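Local coordinates for protein nicastrin (Dictyostelium purpureum, PDB 4R12) that probably serves as an essential, putatively substrate-recruiting subunit of the gamma-secretase complex, which cleaves membrane proteins such as Notch receptors within the membrane, at residues D99-Y104 / Y414-N419; P105-S110 / P129-F134; W201-S206 / S540-L545; K210-I215 / N260-F265. All blocks are in the same frame, centred on the assembly; numbering follows the deposited sequence.

Contact 1 of 4, residues D99-Y104 / Y414-N419; sequences DTKKTY and YEQDDN. With NAG (2-acetamido-2-deoxy-beta-D-glucopyranose), chain D; NAG (2-acetamido-2-deoxy-beta-D-glucopyranose), chain C.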
# COMPACT_ATOMS: atom_id res chain seq x y z
N ASP A 99 7.24 -21.73 1.79
CA ASP A 99 8.17 -22.25 2.81
C ASP A 99 9.62 -21.97 2.42
O ASP A 99 10.52 -22.02 3.26
CB ASP A 99 7.96 -23.75 3.06
CG ASP A 99 7.97 -24.59 1.79
OD1 ASP A 99 7.63 -24.08 0.70
OD2 ASP A 99 8.33 -25.79 1.89
N THR A 100 9.84 -21.66 1.14
CA THR A 100 11.12 -21.14 0.66
C THR A 100 10.87 -19.82 -0.09
O THR A 100 9.75 -19.55 -0.51
CB THR A 100 11.83 -22.11 -0.29
OG1 THR A 100 11.02 -22.32 -1.45
CG2 THR A 100 12.10 -23.45 0.40
N LYS A 101 11.92 -19.03 -0.25
CA LYS A 101 11.86 -17.75 -0.96
C LYS A 101 12.46 -17.88 -2.34
O LYS A 101 13.12 -18.87 -2.63
CB LYS A 101 12.62 -16.66 -0.19
CG LYS A 101 11.98 -16.17 1.09
CD LYS A 101 12.94 -15.17 1.76
CE LYS A 101 12.39 -14.63 3.07
NZ LYS A 101 11.50 -13.47 2.83
N LYS A 102 12.26 -16.87 -3.19
CA LYS A 102 12.95 -16.88 -4.48
C LYS A 102 14.43 -16.60 -4.27
O LYS A 102 14.79 -15.79 -3.43
CB LYS A 102 12.37 -15.85 -5.45
CG LYS A 102 11.08 -16.29 -6.13
CD LYS A 102 10.67 -15.28 -7.21
CE LYS A 102 9.61 -15.87 -8.15
NZ LYS A 102 8.37 -16.30 -7.41
N THR A 103 15.29 -17.26 -5.03
CA THR A 103 16.73 -17.03 -4.94
C THR A 103 17.21 -15.98 -5.94
O THR A 103 18.41 -15.80 -6.13
CB THR A 103 17.51 -18.33 -5.18
OG1 THR A 103 17.17 -18.85 -6.47
CG2 THR A 103 17.15 -19.36 -4.11
N TYR A 104 16.27 -15.29 -6.57
CA TYR A 104 16.62 -14.25 -7.54
C TYR A 104 15.70 -13.05 -7.40
O TYR A 104 14.60 -13.18 -6.85
CB TYR A 104 16.56 -14.81 -8.97
CG TYR A 104 15.26 -15.48 -9.35
CD1 TYR A 104 14.18 -14.73 -9.83
CD2 TYR A 104 15.12 -16.87 -9.29
CE1 TYR A 104 12.98 -15.34 -10.21
CE2 TYR A 104 13.92 -17.50 -9.68
CZ TYR A 104 12.86 -16.72 -10.13
OH TYR A 104 11.68 -17.31 -10.52
N TYR A 414 5.53 -7.31 -4.65
CA TYR A 414 5.64 -8.76 -4.52
C TYR A 414 5.80 -9.18 -3.06
O TYR A 414 6.37 -8.43 -2.26
CB TYR A 414 6.82 -9.26 -5.37
CG TYR A 414 7.02 -10.75 -5.33
CD1 TYR A 414 6.04 -11.61 -5.84
CD2 TYR A 414 8.18 -11.30 -4.81
CE1 TYR A 414 6.22 -13.00 -5.80
CE2 TYR A 414 8.37 -12.68 -4.76
CZ TYR A 414 7.38 -13.52 -5.26
OH TYR A 414 7.58 -14.88 -5.20
N GLU A 415 5.30 -10.38 -2.72
CA GLU A 415 5.29 -10.88 -1.34
C GLU A 415 6.66 -10.91 -0.67
O GLU A 415 6.75 -10.79 0.55
CB GLU A 415 4.69 -12.30 -1.30
CG GLU A 415 5.35 -13.24 -2.30
CD GLU A 415 5.12 -14.72 -2.01
OE1 GLU A 415 4.93 -15.09 -0.84
OE2 GLU A 415 5.15 -15.52 -2.97
N GLN A 416 7.72 -11.09 -1.46
CA GLN A 416 9.06 -11.13 -0.89
C GLN A 416 9.62 -9.75 -0.52
O GLN A 416 10.75 -9.65 -0.04
CB GLN A 416 10.02 -11.85 -1.84
CG GLN A 416 11.25 -12.43 -1.15
CD GLN A 416 11.91 -13.54 -1.95
OE1 GLN A 416 11.24 -14.35 -2.58
NE2 GLN A 416 13.24 -13.58 -1.91
N ASP A 417 8.84 -8.69 -0.74
CA ASP A 417 9.19 -7.37 -0.25
C ASP A 417 8.80 -7.31 1.22
O ASP A 417 7.80 -6.68 1.60
CB ASP A 417 8.50 -6.27 -1.07
CG ASP A 417 8.94 -4.87 -0.67
OD1 ASP A 417 9.89 -4.73 0.13
OD2 ASP A 417 8.32 -3.90 -1.18
N ASP A 418 9.61 -7.97 2.05
CA ASP A 418 9.26 -8.19 3.45
C ASP A 418 10.37 -7.68 4.38
O ASP A 418 11.25 -6.92 3.95
CB ASP A 418 8.98 -9.69 3.69
CG ASP A 418 10.17 -10.58 3.35
OD1 ASP A 418 11.31 -10.08 3.23
OD2 ASP A 418 9.96 -11.80 3.21
N ASN A 419 10.36 -8.10 5.65
CA ASN A 419 11.30 -7.52 6.62
C ASN A 419 12.75 -7.80 6.26
O ASN A 419 13.64 -7.03 6.63
CB ASN A 419 11.00 -7.96 8.08
CG ASN A 419 11.14 -9.47 8.33
OD1 ASN A 419 11.63 -10.23 7.50
ND2 ASN A 419 10.71 -9.90 9.50
C1 NAG D . 9.81 -20.96 7.15
C2 NAG D . 10.93 -20.07 6.69
C3 NAG D . 12.26 -20.70 6.99
C4 NAG D . 12.35 -21.20 8.43
C5 NAG D . 11.11 -22.04 8.73
C6 NAG D . 11.01 -22.52 10.15
C7 NAG D . 10.54 -18.68 4.79
C8 NAG D . 10.63 -18.57 3.32
N2 NAG D . 10.82 -19.86 5.28
O3 NAG D . 13.25 -19.73 6.71
O4 NAG D . 13.55 -21.96 8.55
O5 NAG D . 10.00 -21.20 8.53
O6 NAG D . 10.95 -21.41 11.02
O7 NAG D . 10.21 -17.76 5.49
C1 NAG C . 11.45 -17.62 -13.97
C2 NAG C . 12.85 -17.12 -14.25
C3 NAG C . 13.71 -18.13 -14.95
C4 NAG C . 13.71 -19.47 -14.27
C5 NAG C . 12.25 -19.90 -14.09
C6 NAG C . 12.07 -21.20 -13.36
C7 NAG C . 12.63 -14.78 -14.53
C8 NAG C . 12.31 -13.67 -15.48
N2 NAG C . 12.82 -15.96 -15.05
O3 NAG C . 15.02 -17.61 -15.00
O4 NAG C . 14.39 -20.31 -15.15
O5 NAG C . 11.49 -18.91 -13.43
O6 NAG C . 12.97 -21.41 -12.31
O7 NAG C . 12.69 -14.58 -13.36

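Contact 2 of 4, residues P105-S110 / P129-F134; sequences PYSPDS and PNADGF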
# COMPACT_ATOMS: atom_id res chain seq x y z
N PRO A 105 16.12 -11.88 -7.90
CA PRO A 105 15.23 -10.71 -7.82
C PRO A 105 14.00 -10.91 -8.70
O PRO A 105 14.10 -11.50 -9.78
CB PRO A 105 16.09 -9.55 -8.34
CG PRO A 105 17.49 -10.09 -8.47
CD PRO A 105 17.37 -11.57 -8.62
N TYR A 106 12.85 -10.43 -8.25
CA TYR A 106 11.63 -10.67 -9.00
C TYR A 106 10.54 -9.63 -8.74
O TYR A 106 10.21 -9.36 -7.58
CB TYR A 106 11.08 -12.08 -8.68
CG TYR A 106 9.81 -12.33 -9.43
CD1 TYR A 106 9.84 -12.47 -10.81
CD2 TYR A 106 8.57 -12.37 -8.78
CE1 TYR A 106 8.70 -12.66 -11.53
CE2 TYR A 106 7.40 -12.57 -9.51
CZ TYR A 106 7.48 -12.71 -10.89
OH TYR A 106 6.36 -12.90 -11.65
N SER A 107 9.99 -9.06 -9.80
CA SER A 107 8.81 -8.20 -9.68
C SER A 107 7.75 -8.56 -10.72
O SER A 107 8.01 -8.53 -11.93
CB SER A 107 9.19 -6.72 -9.82
OG SER A 107 8.04 -5.89 -9.86
N PRO A 108 6.55 -8.91 -10.25
CA PRO A 108 5.39 -9.18 -11.10
C PRO A 108 4.67 -7.89 -11.49
O PRO A 108 3.60 -7.94 -12.09
CB PRO A 108 4.49 -10.03 -10.20
CG PRO A 108 4.74 -9.44 -8.84
CD PRO A 108 6.20 -9.03 -8.82
N ASP A 109 5.24 -6.75 -11.15
CA ASP A 109 4.57 -5.49 -11.41
C ASP A 109 5.01 -4.88 -12.74
O ASP A 109 5.63 -5.55 -13.56
CB ASP A 109 4.82 -4.51 -10.26
CG ASP A 109 3.61 -3.64 -9.97
OD1 ASP A 109 3.43 -2.63 -10.68
OD2 ASP A 109 2.85 -3.96 -9.03
N SER A 110 4.69 -3.60 -12.95
CA SER A 110 5.02 -2.90 -14.19
C SER A 110 6.47 -2.40 -14.24
O SER A 110 7.06 -2.13 -13.19
CB SER A 110 4.05 -1.73 -14.38
OG SER A 110 4.48 -0.86 -15.42
N PRO A 129 13.04 -2.13 -14.06
CA PRO A 129 13.29 -2.79 -15.35
C PRO A 129 13.29 -4.33 -15.29
O PRO A 129 13.12 -4.99 -16.32
CB PRO A 129 14.67 -2.25 -15.76
CG PRO A 129 15.34 -1.93 -14.46
CD PRO A 129 14.25 -1.43 -13.56
N ASN A 130 13.46 -4.90 -14.10
CA ASN A 130 13.50 -6.35 -13.95
C ASN A 130 12.11 -7.00 -14.00
O ASN A 130 11.98 -8.22 -14.08
CB ASN A 130 14.21 -6.72 -12.65
CG ASN A 130 14.48 -8.20 -12.52
OD1 ASN A 130 14.05 -8.84 -11.56
ND2 ASN A 130 15.19 -8.75 -13.50
N ALA A 131 11.06 -6.18 -13.97
CA ALA A 131 9.69 -6.64 -13.82
C ALA A 131 9.22 -7.51 -14.99
O ALA A 131 9.58 -7.25 -16.14
CB ALA A 131 8.77 -5.45 -13.67
N ASP A 132 8.40 -8.52 -14.71
CA ASP A 132 7.84 -9.31 -15.81
C ASP A 132 6.32 -9.10 -15.96
O ASP A 132 5.68 -9.73 -16.80
CB ASP A 132 8.19 -10.79 -15.64
CG ASP A 132 7.35 -11.52 -14.58
OD1 ASP A 132 6.57 -10.88 -13.84
OD2 ASP A 132 7.49 -12.75 -14.50
N GLY A 133 5.75 -8.21 -15.14
CA GLY A 133 4.35 -7.85 -15.28
C GLY A 133 3.34 -8.98 -15.08
O GLY A 133 2.19 -8.86 -15.45
N PHE A 134 3.79 -10.06 -14.47
CA PHE A 134 2.97 -11.24 -14.22
C PHE A 134 1.61 -10.96 -13.54
O PHE A 134 0.63 -11.66 -13.79
CB PHE A 134 3.78 -12.21 -13.36
CG PHE A 134 3.29 -13.62 -13.37
CD1 PHE A 134 2.60 -14.13 -14.45
CD2 PHE A 134 3.54 -14.44 -12.28
CE1 PHE A 134 2.17 -15.44 -14.45
CE2 PHE A 134 3.11 -15.75 -12.28
CZ PHE A 134 2.42 -16.25 -13.37
O HOH W 1 10.93 -9.80 -12.39

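Contact 3 of 4, residues W201-S206 / S540-L545; sequences WSSFSS and SSNTHL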
# COMPACT_ATOMS: atom_id res chain seq x y z
N TRP A 201 -4.69 12.47 7.05
CA TRP A 201 -3.76 13.58 7.26
C TRP A 201 -3.88 14.13 8.67
O TRP A 201 -4.88 13.90 9.37
CB TRP A 201 -3.96 14.70 6.22
CG TRP A 201 -5.29 15.39 6.26
CD1 TRP A 201 -6.43 15.01 5.61
CD2 TRP A 201 -5.61 16.60 6.97
NE1 TRP A 201 -7.45 15.90 5.88
CE2 TRP A 201 -6.97 16.87 6.71
CE3 TRP A 201 -4.90 17.45 7.81
CZ2 TRP A 201 -7.63 17.98 7.26
CZ3 TRP A 201 -5.55 18.55 8.35
CH2 TRP A 201 -6.90 18.80 8.07
N SER A 202 -2.85 14.85 9.10
CA SER A 202 -2.76 15.23 10.50
C SER A 202 -1.87 16.44 10.68
O SER A 202 -0.90 16.62 9.95
CB SER A 202 -2.23 14.07 11.34
OG SER A 202 -2.13 14.44 12.71
N SER A 203 -2.20 17.23 11.70
CA SER A 203 -1.37 18.33 12.15
C SER A 203 -1.37 18.35 13.68
O SER A 203 -2.37 18.00 14.29
CB SER A 203 -1.89 19.66 11.59
OG SER A 203 -1.27 20.75 12.25
N PHE A 204 -0.25 18.71 14.29
CA PHE A 204 -0.19 18.90 15.74
C PHE A 204 -1.00 20.12 16.20
O PHE A 204 -1.40 20.19 17.36
CB PHE A 204 1.25 19.04 16.24
CG PHE A 204 2.01 17.74 16.31
CD1 PHE A 204 1.74 16.82 17.32
CD2 PHE A 204 3.02 17.46 15.40
CE1 PHE A 204 2.46 15.62 17.40
CE2 PHE A 204 3.74 16.26 15.47
CZ PHE A 204 3.47 15.35 16.48
N SER A 205 -1.21 21.09 15.30
CA SER A 205 -2.00 22.27 15.67
C SER A 205 -3.47 21.89 15.79
O SER A 205 -3.98 21.16 14.95
CB SER A 205 -1.85 23.40 14.63
OG SER A 205 -0.49 23.74 14.42
N SER A 206 -4.13 22.37 16.83
CA SER A 206 -5.54 22.05 17.04
C SER A 206 -6.37 22.67 15.92
O SER A 206 -7.39 22.13 15.49
CB SER A 206 -6.02 22.55 18.42
OG SER A 206 -6.04 23.97 18.48
N SER A 540 -8.90 14.43 21.58
CA SER A 540 -9.01 15.44 20.54
C SER A 540 -7.71 15.49 19.74
O SER A 540 -6.63 15.58 20.30
CB SER A 540 -9.32 16.80 21.15
OG SER A 540 -10.57 16.77 21.82
N SER A 541 -7.85 15.44 18.42
CA SER A 541 -6.70 15.51 17.51
C SER A 541 -7.13 16.06 16.16
O SER A 541 -8.20 15.72 15.66
CB SER A 541 -6.07 14.13 17.32
OG SER A 541 -4.97 14.17 16.42
N ASN A 542 -6.27 16.88 15.56
CA ASN A 542 -6.50 17.43 14.22
C ASN A 542 -6.06 16.43 13.14
O ASN A 542 -5.17 16.71 12.33
CB ASN A 542 -5.75 18.76 14.07
CG ASN A 542 -6.30 19.61 12.94
OD1 ASN A 542 -7.36 19.34 12.40
ND2 ASN A 542 -5.57 20.66 12.59
N THR A 543 -6.71 15.27 13.16
CA THR A 543 -6.38 14.14 12.29
C THR A 543 -7.65 13.69 11.58
O THR A 543 -8.70 13.57 12.22
CB THR A 543 -5.78 12.97 13.10
OG1 THR A 543 -4.57 13.41 13.72
CG2 THR A 543 -5.50 11.75 12.21
N HIS A 544 -7.57 13.42 10.28
CA HIS A 544 -8.77 13.30 9.46
C HIS A 544 -8.63 12.29 8.34
O HIS A 544 -7.59 12.20 7.69
CB HIS A 544 -9.13 14.68 8.87
CG HIS A 544 -9.18 15.77 9.90
ND1 HIS A 544 -10.26 15.95 10.74
CD2 HIS A 544 -8.25 16.68 10.28
CE1 HIS A 544 -10.01 16.95 11.56
NE2 HIS A 544 -8.80 17.42 11.30
N LEU A 545 -9.70 11.53 8.12
CA LEU A 545 -9.79 10.68 6.95
C LEU A 545 -10.19 11.48 5.71
O LEU A 545 -10.92 12.46 5.82
CB LEU A 545 -10.82 9.57 7.18
CG LEU A 545 -10.57 8.61 8.34
CD1 LEU A 545 -11.83 7.80 8.62
CD2 LEU A 545 -9.42 7.68 8.00
O HOH W 2 -10.17 15.29 5.11
O HOH W 3 -3.57 17.48 16.63

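Contact 4 of 4, residues K210-I215 / N260-F265; sequences KEKEII and NKEVVF. With NAG (2-acetamido-2-deoxy-beta-D-glucopyranose), chain B.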
# COMPACT_ATOMS: atom_id res chain seq x y z
N LYS A 210 -4.44 29.92 9.27
CA LYS A 210 -4.54 30.08 7.82
C LYS A 210 -3.63 31.19 7.28
O LYS A 210 -3.58 31.42 6.08
CB LYS A 210 -5.99 30.32 7.38
CG LYS A 210 -6.39 29.38 6.21
CD LYS A 210 -7.87 29.45 5.80
CE LYS A 210 -8.08 30.44 4.65
NZ LYS A 210 -8.99 29.90 3.59
N GLU A 211 -2.88 31.84 8.16
CA GLU A 211 -1.89 32.84 7.75
C GLU A 211 -0.48 32.26 7.59
O GLU A 211 0.41 32.90 7.03
CB GLU A 211 -1.84 33.99 8.75
CG GLU A 211 -3.12 34.81 8.82
CD GLU A 211 -3.05 35.89 9.88
OE1 GLU A 211 -2.15 35.81 10.76
OE2 GLU A 211 -3.88 36.82 9.84
N LYS A 212 -0.27 31.05 8.10
CA LYS A 212 1.04 30.44 8.04
C LYS A 212 1.20 29.60 6.78
O LYS A 212 0.21 29.12 6.22
CB LYS A 212 1.30 29.56 9.29
CG LYS A 212 1.64 30.32 10.58
CD LYS A 212 2.08 29.34 11.67
CE LYS A 212 2.31 30.02 13.02
NZ LYS A 212 2.86 29.05 14.02
N GLU A 213 2.43 29.44 6.33
CA GLU A 213 2.72 28.50 5.24
C GLU A 213 2.68 27.07 5.76
O GLU A 213 2.89 26.83 6.94
CB GLU A 213 4.08 28.81 4.62
CG GLU A 213 4.14 30.18 3.94
CD GLU A 213 5.48 30.43 3.28
OE1 GLU A 213 6.45 29.72 3.60
OE2 GLU A 213 5.56 31.34 2.42
N ILE A 214 2.38 26.13 4.88
CA ILE A 214 2.29 24.72 5.27
C ILE A 214 3.44 23.91 4.67
O ILE A 214 3.71 23.99 3.48
CB ILE A 214 0.96 24.09 4.82
CG1 ILE A 214 -0.22 24.74 5.54
CG2 ILE A 214 0.96 22.58 5.07
CD1 ILE A 214 -1.59 24.35 4.96
N ILE A 215 4.13 23.16 5.52
CA ILE A 215 5.08 22.15 5.08
C ILE A 215 4.31 20.83 4.99
O ILE A 215 3.77 20.36 5.98
CB ILE A 215 6.27 21.98 6.05
CG1 ILE A 215 6.96 23.32 6.31
CG2 ILE A 215 7.24 20.92 5.53
CD1 ILE A 215 7.49 23.97 5.08
N ASN A 260 7.42 28.45 12.95
CA ASN A 260 6.73 29.57 12.33
C ASN A 260 5.96 29.11 11.10
O ASN A 260 5.33 29.91 10.41
CB ASN A 260 7.71 30.69 11.99
CG ASN A 260 8.76 30.28 10.97
OD1 ASN A 260 9.06 29.10 10.81
ND2 ASN A 260 9.34 31.26 10.29
N LYS A 261 5.99 27.81 10.83
CA LYS A 261 5.20 27.22 9.75
C LYS A 261 4.37 26.06 10.27
O LYS A 261 4.72 25.45 11.28
CB LYS A 261 6.11 26.75 8.61
CG LYS A 261 6.88 27.89 7.92
CD LYS A 261 7.52 27.42 6.63
CE LYS A 261 8.35 28.52 5.97
NZ LYS A 261 8.98 28.01 4.73
N GLU A 262 3.27 25.77 9.59
CA GLU A 262 2.48 24.60 9.94
C GLU A 262 3.08 23.38 9.28
O GLU A 262 3.62 23.47 8.17
CB GLU A 262 1.02 24.78 9.50
CG GLU A 262 0.30 25.93 10.17
CD GLU A 262 -0.16 25.61 11.58
OE1 GLU A 262 0.09 24.49 12.08
OE2 GLU A 262 -0.77 26.50 12.20
N VAL A 263 3.01 22.23 9.95
CA VAL A 263 3.40 20.99 9.30
C VAL A 263 2.18 20.09 9.22
O VAL A 263 1.49 19.86 10.22
CB VAL A 263 4.54 20.26 10.05
CG1 VAL A 263 4.87 18.95 9.35
CG2 VAL A 263 5.79 21.15 10.08
N VAL A 264 1.91 19.60 8.01
CA VAL A 264 0.85 18.63 7.78
C VAL A 264 1.46 17.32 7.30
O VAL A 264 2.24 17.29 6.36
CB VAL A 264 -0.18 19.14 6.73
CG1 VAL A 264 -1.11 18.02 6.30
CG2 VAL A 264 -0.97 20.31 7.30
N PHE A 265 1.10 16.23 7.98
CA PHE A 265 1.57 14.91 7.58
C PHE A 265 0.46 14.23 6.82
O PHE A 265 -0.69 14.22 7.27
CB PHE A 265 1.97 14.07 8.81
CG PHE A 265 2.95 14.77 9.72
CD1 PHE A 265 4.32 14.70 9.48
CD2 PHE A 265 2.50 15.50 10.81
CE1 PHE A 265 5.22 15.34 10.31
CE2 PHE A 265 3.40 16.14 11.65
CZ PHE A 265 4.76 16.06 11.40
C1 NAG B . -4.90 31.11 0.13
C2 NAG B . -5.84 32.27 0.32
C3 NAG B . -5.43 33.51 -0.45
C4 NAG B . -3.95 33.70 -0.64
C5 NAG B . -3.17 32.40 -0.67
C6 NAG B . -1.69 32.60 -0.55
C7 NAG B . -8.20 32.15 0.58
C8 NAG B . -9.42 31.39 0.19
N2 NAG B . -7.14 31.92 -0.16
O3 NAG B . -5.95 34.65 0.21
O4 NAG B . -3.96 34.19 -1.96
O5 NAG B . -3.61 31.59 0.39
O6 NAG B . -1.39 33.24 0.66
O7 NAG B . -8.19 32.91 1.49
O HOH W 4 4.46 30.72 7.82

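Contact 1 of 4, residues D99-Y104 / Y414-N419
The side-chain amide of Gln416 binds the backbone of Lys102 at two points. Its OE1 accepts from Lys102 N at 2.8 Å, with the donor tilted 21° from the carbonyl plane. Its NE2 donates to Lys102 O at 3.1 Å in an almost straight bond, in the plane of both the amide and the accepting carbonyl. Both polar ends of the amide are thus used, which fixes its rotation. The arm of Lys101 crosses over this amide, with CB 3.6 Å from Gln416 NE2. The end of Lys101 reaches toward the carboxylate of Asp418, an opposite charge, but the model is too tight there for the details to be trusted.

Lys102 turns the other way and bends at its last torsion (chi4 59°), which brings NZ within 2.7 Å of Tyr414 OH, a hydrogen bond. The same NZ also donates to Thr74 O and Phe77 O, so this buried ammonium has several oxygen partners. In the second shell, a type I beta turn from Tyr414 to Asp417 presents both Tyr414 and Gln416. Sugar flanks the loop: N2 of one N-acetylglucosamine donates to Asp99 O at 3.0 Å.

The contact joins the small lobe to the large lobe of nicastrin. Residues 99-104 follow strand 90-96, with Asp99 against helix 148-160, and residues 414-419 lie between strand 397-401 and helix 427-441.

Contact 2 of 4, residues P105-S110 / P129-F134
Tyr106 reaches across to Asp132 where two parts of one long small-lobe loop pack together, between strand 90-96 and strand 138-139. An ST turn at Ser107 and an Asx turn at Asp132 shape the two sides.

The side chain of Tyr106 leaves the backbone with CG anti to N (chi1 179°). Its CB points away from residues 129-134, but the ring returns to them. One ring face lies over Pro108 N, offset toward the rim. At the edge, CE1 is 3.2 Å from Asp132 OD2, which lies in the ring plane. The ring and carboxylate planes are 89° apart. At the tip, OH makes a weak hydrogen bond to Asp132 OD2 and lies 3.2 Å from Phe134 CB. Asp132 OD2 also accepts from Ser79 OG, its stronger partner.

A lysine in place of Asp132 would probably leave Tyr106 OH and Ser79 OG without their shared acceptor and free the Asx turn to open.

The backbones are joined by Asp132 N, which donates to Ser107 O at 2.8 Å. Packing adds to this: Ala131 CB sits 3.1 Å from Asp109 O, and Pro108 CB lies on Phe134 CB at 3.9 Å. Beyond the segments, Ser107 OG is hydrogen-bonded to Tyr412 O, and the Phe134 ring meets Phe77, Phe139 and Phe226. Within the Asx turn, Phe134 N donates to Asp132 OD1 at 3.0 Å, from above the carboxylate plane.

Contact 3 of 4, residues W201-S206 / S540-L545
Trp201 and His544 form the tight part of this contact. They are a hydrogen-bonded pair between antiparallel strands 192-203 and 542-548, whose short segments run 4.8 Å apart. Their backbones bond in both directions, Trp201 N to His544 O and His544 N to Trp201 O. The indole lies across the imidazole at a slant, with the planes at 39°. His544 CD2 sits over one face of the indole, 3.3 Å from Trp201 CZ2. His544 CB makes a CH-pi contact over the five-membered ring. The tryptophan takes a chi1 of 64°, with CG between its backbone N and carbonyl carbon, and this lays the indole toward the neighbouring strand.

On the other face of the sheet Ser202 OG and Thr543 OG1 share a hydrogen bond of 2.8 Å. Thr513 OG1 bonds to both hydroxyls, and Leu509 of helix 500-512 packs against both residues.

The pairing is looser toward Ser206, where the strand gives way to loop. There the Asn542 side chain takes over, and its ND2 donates to Ser205 O at 2.9 Å. One water joins Ser203 O to Asn542 N. At the opposite end another water, in the plane of the indole, links Trp201 NE1 to Leu545 O.

His544 is held from two sides. NE2 donates to Asn542 OD1 at 2.6 Å, in the ring plane, and ND1 is hydrogen-bonded to Asp307 OD2. These partners fix the ring's rotation. With an amide oxygen at NE2 and a carboxylate at ND1, the ring is probably protonated at both nitrogens and positively charged.

Contact 4 of 4, residues K210-I215 / N260-F265
Glu213 and Lys261 start from nearly the same first torsion, chi1 -65° and -64°, with CG beside the backbone N. Both chains then run extended and lie side by side, pointing the same way. Their ends meet in a long salt bridge, Glu213 OE1 to Lys261 NZ at 3.3 Å, and the bond within it is weak. Ser320 OG is a second, weak partner of the same oxygen. Ile215 CD1 packs on the Lys261 chain at CD, 3.8 Å away.

The backbones pair as parallel strands, 214-220 with 262-268, in the large lobe, whose family belongs to the zinc exopeptidase clan. Ile214 pairs with Glu262 and Ile215 with Val263. Three bonds form the ladder: Glu262 N to Glu213 O, Ile215 N to Glu262 O at 2.7 Å, and Val264 N to Ile215 O. On the face of Ile214, its CG2 meets Val264 CG2 at 3.7 Å. On the face of Ile215, its CB meets Val263 CG2 at 4.1 Å.

Lys212 stretches alongside the residues that lead into the other strand. Its CD is 3.5 Å from Asn260 O, its CB touches Glu262 CG, and its NZ is hydrogen-bonded to Trp259 O. An alanine here would probably leave Trp259 O without this donor and open a gap beside Asn260 O, where the rest of the chain now lies.

The Glu262 chain bends at chi2 (-78°). Its OE1 accepts from Ser205 OG, and its OE2 is hydrogen-bonded to Asp209 N. One water accepts from Glu213 N and donates to Asn260 O, 2.8 Å from each.

How the contacts relate
The four contacts form two pairs on opposite sides of the chain's centre, about 37 to 41 Å apart, centre to centre. Contacts 1 and 2 have centres 13 Å apart and touch where Tyr414 packs on Pro108 and Tyr106. Contact 2 stays within the small lobe, and contact 1 ties that lobe to the large one. Contacts 3 and 4 are also 13 Å apart. Strand 192-203 of contact 3 neighbours strand 262-268 of contact 4, and Ser202 O bonds Phe265 N between them. Contact 2, nested inside contact 1, closes before contacts 3 and 4 open. Contact 4 is nested inside contacts 1 and 3, which cross; each of these two joins residues over 300 positions apart.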